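Local structure of phosphoribosylaminoimidazole-succinocarboxamide synthase (Pyrococcus horikoshii, 4O7R) at residues 88-93 and 117-122; 173-178 and 188-193; 29-34 and 211-216; 95-100 and 196-201. The protein catalyses the ATP-dependent joining of L-aspartate to 5-amino-1-(5-phospho-D-ribosyl)imidazole-4-carboxylate (CAIR), giving SAICAR, a step of de novo purine synthesis. One frame throughout, in Å; residues are numbered along the deposited sequence.

Interaction 1: 88-93 and 117-122; sequences LEVVVR and VELYYK. With U5P (uridine-5'-monophosphate), chain B.
Val91 pairs with Glu118 and Glu89 with Tyr120 as the hydrogen-bonded pairs of two antiparallel strands, 88-93 and 117-121, in the antiparallel sheet that carries the nucleotide site. Val91 N reaches Glu118 O at 2.7 Å and nearly straight (173°). The tight part is the face bearing Glu89, Val91, Glu118 and Tyr120, which looks to the bound uridine monophosphate. There Val91 CG2 lies 3.6 Å from Tyr120 CE2, while its CG1 touches the nucleotide's C5'. The face with Leu88, Val90, Val92, Val117 and Leu119 turns to helix 143-166 and strand 130-131; between the strands its contacts are wider, CG1 of Val90 meeting CG1 of Val117 at 3.9 Å. Packing slackens toward exposed Lys122, whose chain bends back so that NZ stands 3.5 Å from Glu89 OE1, a long salt bridge; Glu177 is a second partner of that ammonium. At the other end Arg93 bends at chi3 (76°) and turns its guanidinium to the phosphate, NH2 to O1P at 2.6 Å. Arg93 NH1 forms a salt bridge with Glu118 OE1, 2.8 Å away. Tyr120 OH donates to the same Glu118 OE1 at 2.6 Å, from the opposite face of the carboxylate.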
# COMPACT_ATOMS: atom_id res chain seq x y z
N LEU A 88 0.32 9.71 -10.03
CA LEU A 88 0.38 9.46 -8.59
C LEU A 88 -0.20 10.59 -7.78
O LEU A 88 -0.16 11.75 -8.19
CB LEU A 88 1.82 9.23 -8.11
CG LEU A 88 2.75 8.23 -8.81
CD1 LEU A 88 4.20 8.62 -8.55
CD2 LEU A 88 2.46 6.81 -8.36
N GLU A 89 -0.72 10.22 -6.61
CA GLU A 89 -0.90 11.14 -5.51
C GLU A 89 0.06 10.70 -4.41
O GLU A 89 0.07 9.53 -4.02
CB GLU A 89 -2.33 11.14 -5.04
CG GLU A 89 -3.26 11.79 -6.05
CD GLU A 89 -4.70 11.38 -5.84
OE1 GLU A 89 -5.58 12.03 -6.45
OE2 GLU A 89 -4.96 10.40 -5.08
N VAL A 90 0.89 11.63 -3.94
CA VAL A 90 1.97 11.30 -3.01
C VAL A 90 1.61 11.94 -1.69
O VAL A 90 1.59 13.15 -1.59
CB VAL A 90 3.32 11.86 -3.52
CG1 VAL A 90 4.47 11.44 -2.61
CG2 VAL A 90 3.58 11.37 -4.94
N VAL A 91 1.33 11.13 -0.68
CA VAL A 91 0.83 11.66 0.59
C VAL A 91 1.89 11.62 1.69
O VAL A 91 2.54 10.59 1.92
CB VAL A 91 -0.48 10.95 1.02
CG1 VAL A 91 -0.93 11.46 2.38
CG2 VAL A 91 -1.57 11.17 -0.01
N VAL A 92 2.09 12.74 2.36
CA VAL A 92 3.05 12.79 3.45
C VAL A 92 2.25 12.99 4.73
O VAL A 92 1.36 13.86 4.78
CB VAL A 92 4.14 13.87 3.21
CG1 VAL A 92 5.24 13.82 4.29
CG2 VAL A 92 4.76 13.68 1.85
N ARG A 93 2.52 12.16 5.75
CA ARG A 93 1.75 12.20 7.01
C ARG A 93 2.65 12.37 8.24
O ARG A 93 3.56 11.57 8.45
CB ARG A 93 0.85 10.94 7.12
CG ARG A 93 0.32 10.48 5.76
CD ARG A 93 -0.68 9.33 5.86
NE ARG A 93 -1.97 9.81 6.32
CZ ARG A 93 -3.12 9.67 5.67
NH1 ARG A 93 -3.20 9.00 4.51
NH2 ARG A 93 -4.21 10.20 6.20
N VAL A 117 5.33 8.38 4.13
CA VAL A 117 4.99 8.69 2.73
C VAL A 117 4.13 7.57 2.16
O VAL A 117 4.47 6.39 2.30
CB VAL A 117 6.24 8.96 1.85
CG1 VAL A 117 5.86 9.44 0.47
CG2 VAL A 117 7.13 10.01 2.48
N GLU A 118 2.99 7.94 1.56
CA GLU A 118 2.14 6.99 0.84
C GLU A 118 2.00 7.34 -0.64
O GLU A 118 1.90 8.51 -1.01
CB GLU A 118 0.75 6.87 1.48
CG GLU A 118 0.83 6.63 2.98
CD GLU A 118 -0.52 6.54 3.66
OE1 GLU A 118 -1.48 7.22 3.22
OE2 GLU A 118 -0.60 5.79 4.66
N LEU A 119 1.98 6.30 -1.47
CA LEU A 119 1.81 6.43 -2.89
C LEU A 119 0.43 5.91 -3.24
O LEU A 119 0.05 4.81 -2.81
CB LEU A 119 2.85 5.59 -3.64
CG LEU A 119 4.32 5.96 -3.43
CD1 LEU A 119 5.16 4.98 -4.25
CD2 LEU A 119 4.56 7.41 -3.84
N TYR A 120 -0.30 6.70 -4.02
CA TYR A 120 -1.63 6.34 -4.51
C TYR A 120 -1.61 6.43 -6.02
O TYR A 120 -1.04 7.37 -6.58
CB TYR A 120 -2.70 7.28 -3.92
CG TYR A 120 -2.93 7.08 -2.45
CD1 TYR A 120 -3.87 6.15 -1.98
CD2 TYR A 120 -2.18 7.81 -1.51
CE1 TYR A 120 -4.06 5.96 -0.61
CE2 TYR A 120 -2.38 7.63 -0.15
CZ TYR A 120 -3.30 6.70 0.29
OH TYR A 120 -3.46 6.53 1.66
N TYR A 121 -2.23 5.46 -6.69
CA TYR A 121 -2.36 5.49 -8.15
C TYR A 121 -3.60 6.32 -8.51
O TYR A 121 -4.69 6.04 -8.03
CB TYR A 121 -2.38 4.05 -8.69
CG TYR A 121 -2.78 3.84 -10.16
CD1 TYR A 121 -2.28 4.65 -11.20
CD2 TYR A 121 -3.65 2.81 -10.50
CE1 TYR A 121 -2.65 4.43 -12.52
CE2 TYR A 121 -4.03 2.58 -11.81
CZ TYR A 121 -3.54 3.39 -12.81
OH TYR A 121 -3.95 3.13 -14.11
N LYS A 122 -3.41 7.38 -9.32
CA LYS A 122 -4.52 8.22 -9.78
C LYS A 122 -5.32 7.47 -10.81
O LYS A 122 -4.92 7.38 -11.97
CB LYS A 122 -4.05 9.49 -10.44
CG LYS A 122 -3.73 10.64 -9.51
CD LYS A 122 -3.32 11.85 -10.35
CE LYS A 122 -4.53 12.62 -10.83
NZ LYS A 122 -5.14 13.34 -9.68
N1 U5P B . -5.81 14.24 -0.25
C2 U5P B . -5.98 15.02 -1.44
N3 U5P B . -6.61 14.50 -2.51
C4 U5P B . -7.10 13.24 -2.46
C5 U5P B . -6.94 12.45 -1.31
C6 U5P B . -6.29 12.98 -0.20
O2 U5P B . -5.54 16.18 -1.50
O4 U5P B . -7.69 12.75 -3.45
C1' U5P B . -5.11 14.81 0.91
C2' U5P B . -6.05 15.02 2.09
O2' U5P B . -6.68 16.31 2.06
C3' U5P B . -5.11 14.86 3.26
C4' U5P B . -4.07 13.83 2.81
O3' U5P B . -4.42 16.09 3.47
O4' U5P B . -4.07 13.93 1.38
C5' U5P B . -4.37 12.40 3.27
O5' U5P B . -5.66 12.00 2.82
P U5P B . -6.44 10.68 3.33
O1P U5P B . -6.35 10.67 4.82
O2P U5P B . -7.85 10.89 2.81
O3P U5P B . -5.70 9.55 2.65

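Interaction 2: 173-178 and 188-193; sequences DFKLEF and LADEIS. With U5P (uridine-5'-monophosphate), chain B.
Lys175 NZ and Asp190 OD1 make the salt bridge at the polar centre of this contact, 2.9 Å apart. The lysine starts with CG anti to its N (chi1 -178°), then bends at chi2 and chi3, which carries the ammonium from strand 173-176 across to segment 188-193. The same NZ donates to Glu177 OE2 at 3.0 Å, tilted out of that carboxylate's plane. The carboxylates of Glu177 and Asp190 lie stacked, their planes almost parallel and OE2 of the first 3.9 Å from OD1 of the second; the shared ammonium probably offsets their repulsion. Lys122 also bridges Glu177, and Lys13 bridges Asp190. A glutamine in place of Glu177 would probably leave Lys175 and Lys122 without a common counter-charge, so that Lys175 NZ would rest on Asp190 alone of the two carboxylates.

Waters fill in the polar links: one accepts from Lys175 NZ and donates to Asp190 OD1 and Glu191 OE2, and another donates to both Glu177 OE1 and Asp190 OD2. The backbones meet where strands 169-180 and 186-188 form a beta-hairpin in the main sheet, with Phe178 and Leu188 as a non-hydrogen-bonded pair and Ala189 N giving a bond of 2.8 Å to Glu177 O.

The apolar contacts centre on Leu188 CD1, which sits over one face of the Phe178 ring in a CH-pi contact, 4.1 Å from its centroid. This methyl also touches Leu176 CD2 at 3.7 Å, and Ile192 CD1 approaches the same Leu176 methyl at 4.2 Å. Farther up the strand, toward the nucleotide, Asp173 OD1 accepts from the ribose O3' at 2.5 Å.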
# COMPACT_ATOMS: atom_id res chain seq x y z
N ASP A 173 -1.04 16.30 7.50
CA ASP A 173 -0.66 15.54 6.30
C ASP A 173 -0.92 16.43 5.09
O ASP A 173 -1.43 17.54 5.23
CB ASP A 173 -1.46 14.21 6.21
CG ASP A 173 -2.96 14.43 6.27
OD1 ASP A 173 -3.42 15.43 5.70
OD2 ASP A 173 -3.70 13.62 6.88
N PHE A 174 -0.61 15.93 3.90
CA PHE A 174 -0.89 16.68 2.67
C PHE A 174 -0.58 15.81 1.46
O PHE A 174 0.22 14.88 1.57
CB PHE A 174 -0.09 17.99 2.62
CG PHE A 174 1.41 17.80 2.53
CD1 PHE A 174 2.04 17.76 1.30
CD2 PHE A 174 2.17 17.70 3.68
CE1 PHE A 174 3.42 17.58 1.21
CE2 PHE A 174 3.56 17.54 3.60
CZ PHE A 174 4.18 17.48 2.36
N LYS A 175 -1.21 16.12 0.34
CA LYS A 175 -1.03 15.37 -0.91
C LYS A 175 -0.23 16.23 -1.93
O LYS A 175 -0.50 17.44 -2.07
CB LYS A 175 -2.38 14.95 -1.48
CG LYS A 175 -2.36 14.12 -2.77
CD LYS A 175 -2.39 14.96 -4.05
CE LYS A 175 -3.71 15.75 -4.19
NZ LYS A 175 -3.77 16.69 -5.35
N LEU A 176 0.74 15.60 -2.60
CA LEU A 176 1.50 16.20 -3.70
C LEU A 176 1.36 15.42 -5.01
O LEU A 176 1.15 14.21 -5.01
CB LEU A 176 3.00 16.27 -3.38
CG LEU A 176 3.49 17.07 -2.18
CD1 LEU A 176 5.01 16.93 -2.05
CD2 LEU A 176 3.05 18.53 -2.28
N GLU A 177 1.52 16.12 -6.13
CA GLU A 177 1.58 15.48 -7.44
C GLU A 177 2.80 16.04 -8.14
O GLU A 177 3.27 17.15 -7.81
CB GLU A 177 0.32 15.78 -8.25
CG GLU A 177 -0.94 15.28 -7.57
CD GLU A 177 -2.19 15.31 -8.44
OE1 GLU A 177 -2.09 15.40 -9.68
OE2 GLU A 177 -3.28 15.20 -7.85
N PHE A 178 3.30 15.29 -9.12
CA PHE A 178 4.58 15.56 -9.76
C PHE A 178 4.49 15.26 -11.24
O PHE A 178 3.66 14.44 -11.64
CB PHE A 178 5.65 14.64 -9.18
CG PHE A 178 6.02 14.92 -7.77
CD1 PHE A 178 7.08 15.79 -7.46
CD2 PHE A 178 5.34 14.29 -6.71
CE1 PHE A 178 7.43 16.06 -6.14
CE2 PHE A 178 5.70 14.54 -5.40
CZ PHE A 178 6.74 15.43 -5.11
N LEU A 188 7.56 19.33 -9.03
CA LEU A 188 6.34 19.42 -8.22
C LEU A 188 5.20 20.14 -8.95
O LEU A 188 5.40 21.23 -9.50
CB LEU A 188 6.65 20.12 -6.89
CG LEU A 188 5.53 20.25 -5.85
CD1 LEU A 188 5.05 18.88 -5.43
CD2 LEU A 188 6.03 21.01 -4.64
N ALA A 189 4.01 19.55 -8.94
CA ALA A 189 2.89 19.99 -9.80
C ALA A 189 1.59 20.26 -9.01
O ALA A 189 1.64 20.56 -7.82
CB ALA A 189 2.64 18.98 -10.92
N ASP A 190 0.44 20.13 -9.68
CA ASP A 190 -0.89 20.39 -9.08
C ASP A 190 -0.91 21.66 -8.19
O ASP A 190 -0.45 22.74 -8.60
CB ASP A 190 -1.40 19.15 -8.33
CG ASP A 190 -2.94 19.14 -8.15
OD1 ASP A 190 -3.39 19.05 -7.00
OD2 ASP A 190 -3.69 19.19 -9.15
N GLU A 191 -1.43 21.51 -6.97
CA GLU A 191 -1.69 22.63 -6.07
C GLU A 191 -1.20 22.29 -4.66
O GLU A 191 -0.95 21.12 -4.35
CB GLU A 191 -3.21 22.93 -6.03
CG GLU A 191 -4.02 21.94 -5.19
CD GLU A 191 -5.51 22.27 -5.13
OE1 GLU A 191 -5.90 23.17 -4.35
OE2 GLU A 191 -6.31 21.60 -5.84
N ILE A 192 -1.08 23.31 -3.81
CA ILE A 192 -0.88 23.10 -2.37
C ILE A 192 -1.79 24.11 -1.67
O ILE A 192 -1.53 25.30 -1.69
CB ILE A 192 0.59 23.29 -1.91
CG1 ILE A 192 1.53 22.38 -2.72
CG2 ILE A 192 0.74 22.96 -0.42
CD1 ILE A 192 3.00 22.68 -2.53
N SER A 193 -2.86 23.63 -1.04
CA SER A 193 -3.91 24.50 -0.57
C SER A 193 -4.60 23.81 0.59
O SER A 193 -4.28 22.65 0.88
CB SER A 193 -4.90 24.78 -1.72
OG SER A 193 -5.75 23.67 -1.97
N1 U5P B . -5.81 14.24 -0.25
C2 U5P B . -5.98 15.02 -1.44
N3 U5P B . -6.61 14.50 -2.51
C4 U5P B . -7.10 13.24 -2.46
C5 U5P B . -6.94 12.45 -1.31
C6 U5P B . -6.29 12.98 -0.20
O2 U5P B . -5.54 16.18 -1.50
O4 U5P B . -7.69 12.75 -3.45
C1' U5P B . -5.11 14.81 0.91
C2' U5P B . -6.05 15.02 2.09
O2' U5P B . -6.68 16.31 2.06
C3' U5P B . -5.11 14.86 3.26
C4' U5P B . -4.07 13.83 2.81
O3' U5P B . -4.42 16.09 3.47
O4' U5P B . -4.07 13.93 1.38
C5' U5P B . -4.37 12.40 3.27
O5' U5P B . -5.66 12.00 2.82
P U5P B . -6.44 10.68 3.33
O1P U5P B . -6.35 10.67 4.82
O2P U5P B . -7.85 10.89 2.81
O3P U5P B . -5.70 9.55 2.65
O HOH W 1 -5.72 18.45 -6.06
O HOH W 2 -1.68 18.16 -4.38
O HOH W 3 1.29 19.07 -5.50
O HOH W 4 -2.64 17.64 -11.51

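Interaction 3: 29-34 and 211-216; sequences DDATAF and DVFRFD. With U5P (uridine-5'-monophosphate), chain B; PO4 (phosphate ion), chain D.
Arg214, the last residue of the short helix 211-214, runs past Ala33 of strand 30-33 toward a bound phosphate ion and the ribose of uridine monophosphate. Its CB lies over one face of the Phe215 ring. CG packs on Ala33 CB at 3.7 Å, and the chain stays extended to NE, with CD passing beside the phosphate ion. NE donates to phosphate O3 at 2.8 Å. NH1 gives one bond to phosphate O2 at 2.9 Å, nearly straight at 171°, and another to O2' of the uridine monophosphate at the same length. NH2 turns back to Asp211 OD1, 2.9 Å away, a salt bridge within the helix. Around this arm, Phe34 sets its ring edge against the backbone, CE2 to Arg214 O at 3.3 Å, while Phe34 N also donates to phosphate O3. The Phe213 ring packs on Ala31 and Ala33, and a Schellman motif with Asp216 ends the helix. A leucine in place of Arg214 would probably leave the phosphate and the ribose hydroxyl without these donors and Asp211 OD1 without this partner. The phosphate probably came from the crystallisation liquor, yet a guanidinium edge facing it beside the nucleotide is consistent with a pocket suited to anionic groups of the substrates.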
# COMPACT_ATOMS: atom_id res chain seq x y z
N ASP A 29 -14.47 27.49 -7.61
CA ASP A 29 -15.11 27.55 -6.31
C ASP A 29 -15.63 26.18 -5.89
O ASP A 29 -15.93 26.00 -4.72
CB ASP A 29 -16.23 28.59 -6.29
CG ASP A 29 -15.70 30.01 -6.18
OD1 ASP A 29 -16.53 30.94 -6.19
OD2 ASP A 29 -14.45 30.18 -6.08
N ASP A 30 -15.70 25.25 -6.84
CA ASP A 30 -16.20 23.88 -6.60
C ASP A 30 -15.33 23.10 -5.62
O ASP A 30 -14.09 23.14 -5.71
CB ASP A 30 -16.27 23.09 -7.91
CG ASP A 30 -17.08 23.79 -8.98
OD1 ASP A 30 -16.56 23.96 -10.11
OD2 ASP A 30 -18.22 24.20 -8.68
N ALA A 31 -15.98 22.38 -4.72
CA ALA A 31 -15.29 21.47 -3.81
C ALA A 31 -15.99 20.13 -3.82
O ALA A 31 -17.22 20.06 -3.97
CB ALA A 31 -15.24 22.04 -2.40
N THR A 32 -15.21 19.05 -3.70
CA THR A 32 -15.77 17.70 -3.64
C THR A 32 -15.13 16.95 -2.48
O THR A 32 -14.11 17.37 -1.95
CB THR A 32 -15.54 16.88 -4.94
OG1 THR A 32 -14.14 16.66 -5.13
CG2 THR A 32 -16.10 17.58 -6.18
N ALA A 33 -15.74 15.84 -2.10
CA ALA A 33 -15.22 14.97 -1.07
C ALA A 33 -15.81 13.59 -1.30
O ALA A 33 -16.74 13.43 -2.10
CB ALA A 33 -15.60 15.48 0.30
N PHE A 34 -15.24 12.61 -0.61
CA PHE A 34 -15.68 11.21 -0.66
C PHE A 34 -15.77 10.65 -2.08
O PHE A 34 -16.83 10.19 -2.54
CB PHE A 34 -16.97 11.02 0.16
CG PHE A 34 -16.86 11.52 1.58
CD1 PHE A 34 -15.84 11.06 2.42
CD2 PHE A 34 -17.75 12.48 2.07
CE1 PHE A 34 -15.72 11.53 3.73
CE2 PHE A 34 -17.64 12.94 3.38
CZ PHE A 34 -16.63 12.46 4.21
N ASP A 211 -11.38 19.32 5.71
CA ASP A 211 -12.11 18.45 6.67
C ASP A 211 -13.36 19.13 7.25
O ASP A 211 -14.35 18.47 7.59
CB ASP A 211 -11.20 17.99 7.81
CG ASP A 211 -10.41 16.74 7.47
OD1 ASP A 211 -10.57 16.15 6.38
OD2 ASP A 211 -9.62 16.33 8.34
N VAL A 212 -13.31 20.45 7.36
CA VAL A 212 -14.46 21.28 7.73
C VAL A 212 -15.66 20.98 6.80
O VAL A 212 -16.79 20.78 7.28
CB VAL A 212 -14.07 22.77 7.72
CG1 VAL A 212 -15.27 23.68 7.99
CG2 VAL A 212 -12.97 23.01 8.75
N PHE A 213 -15.39 20.92 5.50
CA PHE A 213 -16.40 20.55 4.50
C PHE A 213 -16.67 19.05 4.55
O PHE A 213 -17.82 18.64 4.69
CB PHE A 213 -15.95 21.01 3.11
CG PHE A 213 -16.74 20.43 1.96
CD1 PHE A 213 -18.10 20.72 1.78
CD2 PHE A 213 -16.12 19.63 1.00
CE1 PHE A 213 -18.81 20.19 0.70
CE2 PHE A 213 -16.82 19.11 -0.07
CZ PHE A 213 -18.17 19.39 -0.22
N ARG A 214 -15.63 18.23 4.42
CA ARG A 214 -15.76 16.78 4.48
C ARG A 214 -16.72 16.35 5.61
O ARG A 214 -17.71 15.64 5.36
CB ARG A 214 -14.40 16.09 4.68
CG ARG A 214 -13.60 15.79 3.42
CD ARG A 214 -12.29 15.10 3.80
NE ARG A 214 -11.33 15.08 2.70
CZ ARG A 214 -10.19 15.77 2.63
NH1 ARG A 214 -9.44 15.63 1.54
NH2 ARG A 214 -9.78 16.60 3.61
N PHE A 215 -16.43 16.79 6.84
CA PHE A 215 -17.18 16.31 8.01
C PHE A 215 -18.10 17.35 8.66
O PHE A 215 -18.44 17.22 9.83
CB PHE A 215 -16.21 15.71 9.04
CG PHE A 215 -15.30 14.64 8.49
CD1 PHE A 215 -15.81 13.44 7.99
CD2 PHE A 215 -13.91 14.83 8.47
CE1 PHE A 215 -14.98 12.46 7.48
CE2 PHE A 215 -13.07 13.85 7.96
CZ PHE A 215 -13.60 12.66 7.47
N ASP A 216 -18.49 18.39 7.90
CA ASP A 216 -19.41 19.43 8.36
C ASP A 216 -19.03 19.96 9.73
O ASP A 216 -19.76 19.78 10.70
CB ASP A 216 -20.86 18.91 8.39
CG ASP A 216 -21.26 18.21 7.10
OD1 ASP A 216 -21.23 18.85 6.04
OD2 ASP A 216 -21.59 17.02 7.15
N1 U5P B . -5.81 14.24 -0.25
C2 U5P B . -5.98 15.02 -1.44
N3 U5P B . -6.61 14.50 -2.51
C4 U5P B . -7.10 13.24 -2.46
C5 U5P B . -6.94 12.45 -1.31
C6 U5P B . -6.29 12.98 -0.20
O2 U5P B . -5.54 16.18 -1.50
O4 U5P B . -7.69 12.75 -3.45
C1' U5P B . -5.11 14.81 0.91
C2' U5P B . -6.05 15.02 2.09
O2' U5P B . -6.68 16.31 2.06
C3' U5P B . -5.11 14.86 3.26
C4' U5P B . -4.07 13.83 2.81
O3' U5P B . -4.42 16.09 3.47
O4' U5P B . -4.07 13.93 1.38
C5' U5P B . -4.37 12.40 3.27
O5' U5P B . -5.66 12.00 2.82
P U5P B . -6.44 10.68 3.33
O1P U5P B . -6.35 10.67 4.82
O2P U5P B . -7.85 10.89 2.81
O3P U5P B . -5.70 9.55 2.65
P PO4 D . -11.59 13.56 -0.74
O1 PO4 D . -11.90 14.67 -1.74
O2 PO4 D . -10.10 13.65 -0.46
O3 PO4 D . -12.41 13.68 0.52
O4 PO4 D . -11.93 12.19 -1.30

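Interaction 4: 95-100 and 196-201; sequences VVAGSL and TCRFWD. With U5P (uridine-5'-monophosphate), chain B.
Arg198 and Trp200, two residues apart on strand 197-201, both point toward loop 95-100 and are received differently. The Arg198 guanidinium is laid flat between the loop and the ligand: Gly98 N sits 3.8 Å above its plane, over the centre, and C2' of the uridine monophosphate lies on the side of the opposite face. The phosphate phosphorus stands at the edge in plane, with NH1 donating to O1P at 3.0 Å. The chain reaches this slot extended, its CD packing on Ala97 CB at 3.7 Å. Asp211 holds NE and Asp173 holds NH1, which helps fix the rotation of the group. The loop follows strand 84-93 and binds the nucleotide phosphate; its Ala-Gly-Ser run is probably the family's phosphate-binding segment. Ser99 N donates to O1P at 2.9 Å, while its OG donates to O3P at 2.8 Å. Gly98 has positive phi (45°), and a beta carbon there would lie 2.5 Å from Arg198 NH2 and also strike O1P. Farther along, the Trp200 indole meets the loop obliquely. Its CZ3 touches Val95 CG1 at 3.9 Å, and its CZ2 lies 4.4 Å from Ala97 CB.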
# COMPACT_ATOMS: atom_id res chain seq x y z
N VAL A 95 0.96 13.56 11.44
CA VAL A 95 -0.01 13.27 12.49
C VAL A 95 -1.10 12.32 11.93
O VAL A 95 -1.51 12.46 10.78
CB VAL A 95 -0.65 14.57 13.03
CG1 VAL A 95 -1.74 14.26 14.07
CG2 VAL A 95 0.40 15.47 13.66
N VAL A 96 -1.53 11.34 12.73
CA VAL A 96 -2.55 10.38 12.27
C VAL A 96 -3.89 11.09 12.08
O VAL A 96 -4.36 11.82 12.97
CB VAL A 96 -2.68 9.16 13.22
CG1 VAL A 96 -3.86 8.27 12.82
CG2 VAL A 96 -1.41 8.33 13.19
N ALA A 97 -4.47 10.91 10.90
CA ALA A 97 -5.77 11.50 10.54
C ALA A 97 -6.33 10.78 9.33
O ALA A 97 -5.62 10.00 8.70
CB ALA A 97 -5.65 12.99 10.25
N GLY A 98 -7.61 11.03 9.02
CA GLY A 98 -8.28 10.43 7.84
C GLY A 98 -8.04 8.94 7.64
O GLY A 98 -8.20 8.13 8.56
N SER A 99 -7.64 8.58 6.43
CA SER A 99 -7.55 7.16 6.01
C SER A 99 -6.46 6.33 6.77
O SER A 99 -6.55 5.10 6.84
CB SER A 99 -7.32 7.09 4.48
OG SER A 99 -5.92 7.21 4.21
N LEU A 100 -5.46 7.02 7.34
CA LEU A 100 -4.41 6.34 8.12
C LEU A 100 -4.94 5.65 9.39
O LEU A 100 -4.36 4.66 9.85
CB LEU A 100 -3.23 7.28 8.43
CG LEU A 100 -2.03 6.70 9.21
CD1 LEU A 100 -1.31 5.56 8.48
CD2 LEU A 100 -1.02 7.78 9.55
N THR A 196 -5.85 20.33 -0.12
CA THR A 196 -4.93 19.18 -0.31
C THR A 196 -3.94 18.96 0.87
O THR A 196 -3.01 18.13 0.79
CB THR A 196 -4.20 19.25 -1.68
OG1 THR A 196 -3.42 20.45 -1.76
CG2 THR A 196 -5.23 19.25 -2.82
N CYS A 197 -4.19 19.69 1.96
CA CYS A 197 -3.46 19.52 3.21
C CYS A 197 -4.46 19.44 4.34
O CYS A 197 -5.57 19.96 4.22
CB CYS A 197 -2.57 20.74 3.50
SG CYS A 197 -1.45 21.25 2.19
N ARG A 198 -4.06 18.79 5.42
CA ARG A 198 -4.69 19.02 6.71
C ARG A 198 -3.88 20.02 7.51
O ARG A 198 -2.64 19.91 7.60
CB ARG A 198 -4.89 17.71 7.50
CG ARG A 198 -5.91 16.77 6.88
CD ARG A 198 -6.33 15.66 7.83
NE ARG A 198 -7.51 15.00 7.30
CZ ARG A 198 -7.50 13.96 6.47
NH1 ARG A 198 -6.34 13.38 6.13
NH2 ARG A 198 -8.64 13.46 6.02
N PHE A 199 -4.58 21.00 8.07
CA PHE A 199 -4.01 22.04 8.91
C PHE A 199 -4.77 22.10 10.23
O PHE A 199 -5.98 22.31 10.24
CB PHE A 199 -4.18 23.40 8.24
CG PHE A 199 -3.39 23.57 6.97
CD1 PHE A 199 -2.07 23.11 6.87
CD2 PHE A 199 -3.96 24.24 5.88
CE1 PHE A 199 -1.35 23.30 5.70
CE2 PHE A 199 -3.23 24.42 4.72
CZ PHE A 199 -1.93 23.95 4.62
N TRP A 200 -4.08 21.91 11.35
CA TRP A 200 -4.72 22.11 12.66
C TRP A 200 -4.19 23.32 13.36
O TRP A 200 -3.01 23.64 13.24
CB TRP A 200 -4.58 20.90 13.57
CG TRP A 200 -5.28 19.66 13.09
CD1 TRP A 200 -6.14 19.52 12.00
CD2 TRP A 200 -5.23 18.33 13.72
NE1 TRP A 200 -6.58 18.24 11.89
CE2 TRP A 200 -6.08 17.47 12.90
CE3 TRP A 200 -4.59 17.80 14.82
CZ2 TRP A 200 -6.26 16.13 13.20
CZ3 TRP A 200 -4.77 16.44 15.10
CH2 TRP A 200 -5.59 15.62 14.31
N ASP A 201 -5.06 24.03 14.09
CA ASP A 201 -4.59 25.09 14.96
C ASP A 201 -3.71 24.48 16.03
O ASP A 201 -4.11 23.50 16.66
CB ASP A 201 -5.74 25.84 15.64
CG ASP A 201 -5.23 26.90 16.60
OD1 ASP A 201 -4.56 27.82 16.11
OD2 ASP A 201 -5.44 26.78 17.83
N1 U5P B . -5.81 14.24 -0.25
C2 U5P B . -5.98 15.02 -1.44
N3 U5P B . -6.61 14.50 -2.51
C4 U5P B . -7.10 13.24 -2.46
C5 U5P B . -6.94 12.45 -1.31
C6 U5P B . -6.29 12.98 -0.20
O2 U5P B . -5.54 16.18 -1.50
O4 U5P B . -7.69 12.75 -3.45
C1' U5P B . -5.11 14.81 0.91
C2' U5P B . -6.05 15.02 2.09
O2' U5P B . -6.68 16.31 2.06
C3' U5P B . -5.11 14.86 3.26
C4' U5P B . -4.07 13.83 2.81
O3' U5P B . -4.42 16.09 3.47
O4' U5P B . -4.07 13.93 1.38
C5' U5P B . -4.37 12.40 3.27
O5' U5P B . -5.66 12.00 2.82
P U5P B . -6.44 10.68 3.33
O1P U5P B . -6.35 10.67 4.82
O2P U5P B . -7.85 10.89 2.81
O3P U5P B . -5.70 9.55 2.65

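In the fold
All four contacts touch the same uridine monophosphate, their centres lying 10 to 19 Å apart. Interactions 1, 2 and 4 reach one sheet, in which strand 169-180 lies between 84-93 and 197-201; backbone hydrogen bonds join Val90 to Leu176, Val92 to Phe174 and Lys175 to Thr196. Interaction 3 adds strand 30-33, from a separate two-stranded sheet, and helix 211-214; it meets interaction 4 through the Asp211–Arg198 salt bridge but stays about 7 Å from interaction 2 at the nearest atoms. Along the chain, interaction 3 encloses the others, 1 and 4 cross, 1 closes before 2 opens, and 2 is nested within 4. Distant segments thereby build one nucleotide-binding pocket, consistent with this ligase's substrate site.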